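PDB 3NYM: uncharacterized protein from Neisseria meningitidis serogroup B, which is of unknown function, a largely helical member of an uncharacterised protein family that is found here as an assembly of two chains. Local coordinates for residues D50-W53 against D54-F57. Residues are numbered along the deposited sequence; the frame is centred on the assembly and turned at random.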
ATOM      1  N   ASP A  50      18.332 -13.044   2.281  1.00 33.41           N
ATOM      2  CA  ASP A  50      18.584 -11.753   2.924  1.00 44.57           C
ATOM      3  C   ASP A  50      17.374 -10.813   2.964  1.00 53.29           C
ATOM      4  O   ASP A  50      17.348  -9.869   3.757  1.00 63.45           O
ATOM      5  CB  ASP A  50      19.776 -11.059   2.270  1.00 55.87           C
ATOM      6  CG  ASP A  50      21.083 -11.775   2.554  1.00 68.26           C
ATOM      7  OD1 ASP A  50      21.208 -12.379   3.644  1.00 66.78           O
ATOM      8  OD2 ASP A  50      21.980 -11.737   1.686  1.00 75.00           O
ATOM      9  N   GLY A  51      16.380 -11.074   2.118  1.00 43.71           N
ATOM     10  CA  GLY A  51      15.175 -10.267   2.079  1.00 38.03           C
ATOM     11  C   GLY A  51      14.388 -10.377   3.371  1.00 40.19           C
ATOM     12  O   GLY A  51      14.472 -11.383   4.078  1.00 43.81           O
ATOM     13  N   ASN A  52      13.641  -9.326   3.693  1.00 27.80           N
ATOM     14  CA  ASN A  52      12.756  -9.344   4.847  1.00 33.19           C
ATOM     15  C   ASN A  52      11.622  -8.366   4.595  1.00 28.78           C
ATOM     16  O   ASN A  52      11.788  -7.155   4.753  1.00 26.09           O
ATOM     17  CB  ASN A  52      13.511  -8.995   6.134  1.00 36.39           C
ATOM     18  CG  ASN A  52      12.672  -9.220   7.383  1.00 37.36           C
ATOM     19  OD1 ASN A  52      11.469  -8.960   7.392  1.00 31.70           O
ATOM     20  ND2 ASN A  52      13.305  -9.704   8.443  1.00 38.84           N
ATOM     21  N   TRP A  53      10.479  -8.894   4.166  1.00 25.52           N
ATOM     22  CA  TRP A  53       9.367  -8.056   3.726  1.00 29.86           C
ATOM     23  C   TRP A  53       8.735  -7.318   4.886  1.00 26.54           C
ATOM     24  O   TRP A  53       8.320  -6.171   4.752  1.00 26.65           O
ATOM     25  CB  TRP A  53       8.305  -8.903   3.014  1.00 27.21           C
ATOM     26  CG  TRP A  53       8.790  -9.509   1.734  1.00 28.25           C
ATOM     27  CD1 TRP A  53      10.064  -9.484   1.238  1.00 26.25           C
ATOM     28  CD2 TRP A  53       8.002 -10.228   0.780  1.00 30.17           C
ATOM     29  NE1 TRP A  53      10.116 -10.149   0.032  1.00 27.83           N
ATOM     30  CE2 TRP A  53       8.862 -10.616  -0.267  1.00 27.05           C
ATOM     31  CE3 TRP A  53       6.648 -10.578   0.711  1.00 29.06           C
ATOM     32  CZ2 TRP A  53       8.414 -11.329  -1.369  1.00 27.55           C
ATOM     33  CZ3 TRP A  53       6.205 -11.286  -0.387  1.00 29.95           C
ATOM     34  CH2 TRP A  53       7.092 -11.663  -1.411  1.00 25.73           C
ATOM     35  N   ASP A  54       8.649  -7.976   6.033  1.00 25.14           N
ATOM     36  CA  ASP A  54       8.120  -7.296   7.207  1.00 29.05           C
ATOM     37  C   ASP A  54       9.000  -6.117   7.652  1.00 29.49           C
ATOM     38  O   ASP A  54       8.481  -5.092   8.087  1.00 29.49           O
ATOM     39  CB  ASP A  54       7.880  -8.296   8.327  1.00 27.99           C
ATOM     40  CG  ASP A  54       6.803  -9.301   7.956  1.00 36.05           C
ATOM     41  OD1 ASP A  54       5.658  -8.872   7.678  1.00 31.44           O
ATOM     42  OD2 ASP A  54       7.102 -10.509   7.909  1.00 32.97           O
ATOM     43  N   ASN A  55      10.319  -6.253   7.529  1.00 27.53           N
ATOM     44  CA  ASN A  55      11.218  -5.143   7.867  1.00 32.24           C
ATOM     45  C   ASN A  55      11.036  -3.967   6.922  1.00 28.50           C
ATOM     46  O   ASN A  55      11.062  -2.821   7.346  1.00 30.11           O
ATOM     47  CB  ASN A  55      12.692  -5.574   7.876  1.00 35.36           C
ATOM     48  CG  ASN A  55      13.067  -6.363   9.119  1.00 44.23           C
ATOM     49  OD1 ASN A  55      12.246  -6.557  10.018  1.00 40.73           O
ATOM     50  ND2 ASN A  55      14.320  -6.823   9.175  1.00 42.98           N
ATOM     51  N   GLU A  56      10.861  -4.251   5.636  1.00 25.04           N
ATOM     52  CA  GLU A  56      10.596  -3.188   4.674  1.00 27.70           C
ATOM     53  C   GLU A  56       9.335  -2.424   5.068  1.00 29.74           C
ATOM     54  O   GLU A  56       9.316  -1.192   5.085  1.00 27.74           O
ATOM     55  CB  GLU A  56      10.440  -3.765   3.269  1.00 27.51           C
ATOM     56  CG  GLU A  56      11.681  -4.516   2.784  1.00 35.21           C
ATOM     57  CD  GLU A  56      11.464  -5.188   1.442  1.00 49.45           C
ATOM     58  OE1 GLU A  56      10.683  -4.649   0.631  1.00 62.33           O
ATOM     59  OE2 GLU A  56      12.068  -6.255   1.195  1.00 46.09           O
ATOM     60  N   PHE A  57       8.277  -3.158   5.389  1.00 29.13           N
ATOM     61  CA  PHE A  57       7.028  -2.515   5.771  1.00 27.09           C
ATOM     62  C   PHE A  57       7.202  -1.675   7.033  1.00 28.83           C
ATOM     63  O   PHE A  57       6.806  -0.511   7.063  1.00 24.74           O
ATOM     64  CB  PHE A  57       5.902  -3.539   5.966  1.00 29.58           C
ATOM     65  CG  PHE A  57       4.622  -2.932   6.475  1.00 24.82           C
ATOM     66  CD1 PHE A  57       3.754  -2.283   5.607  1.00 21.46           C
ATOM     67  CD2 PHE A  57       4.297  -2.995   7.822  1.00 27.15           C
ATOM     68  CE1 PHE A  57       2.552  -1.710   6.069  1.00 24.98           C
ATOM     69  CE2 PHE A  57       3.114  -2.426   8.301  1.00 27.32           C
ATOM     70  CZ  PHE A  57       2.236  -1.780   7.420  1.00 28.23           C
TER
HETATM   71  O   HOH W   1      14.313  -6.997   2.303  1.00 36.74           O
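Asn52 OD1 is gripped by two donors: Asn55 N gives it, at 2.9 Å, the capping bond that marks Asn52 as the N-cap of helix 53-60, and the side-chain ND2 of Asn8 from the N-terminal loop is the second. A chi1 of -171° carries CG away from the backbone N, and the chi2 twist then brings OD1 within bonding distance of Asn55 N. Asn55 N approaches from above the amide plane, 52° out of it, rather than along a lone pair. The Asn55 amide stacks on that of Asn52, the planes 11° apart and the two CG atoms 3.4 Å from each other; their ND2 atoms, both donors, gain no bond from this closeness. Regular helix bonding starts at the cap itself: Glu56 N donates to Asn52 O at 3.2 Å, and Phe57 N to Trp53 O at 3.1 Å. The buried Trp53 indole packs on Ile104 of helix 83-113 and gives its NE1 hydrogen to Asp46 O, while Asp54 OD1 accepts from Leu7 N and OD2 from Asn8 N. One water links Asn52 N, from which it accepts at 2.8 Å, to Glu56 OE2, to which it donates at 2.6 Å.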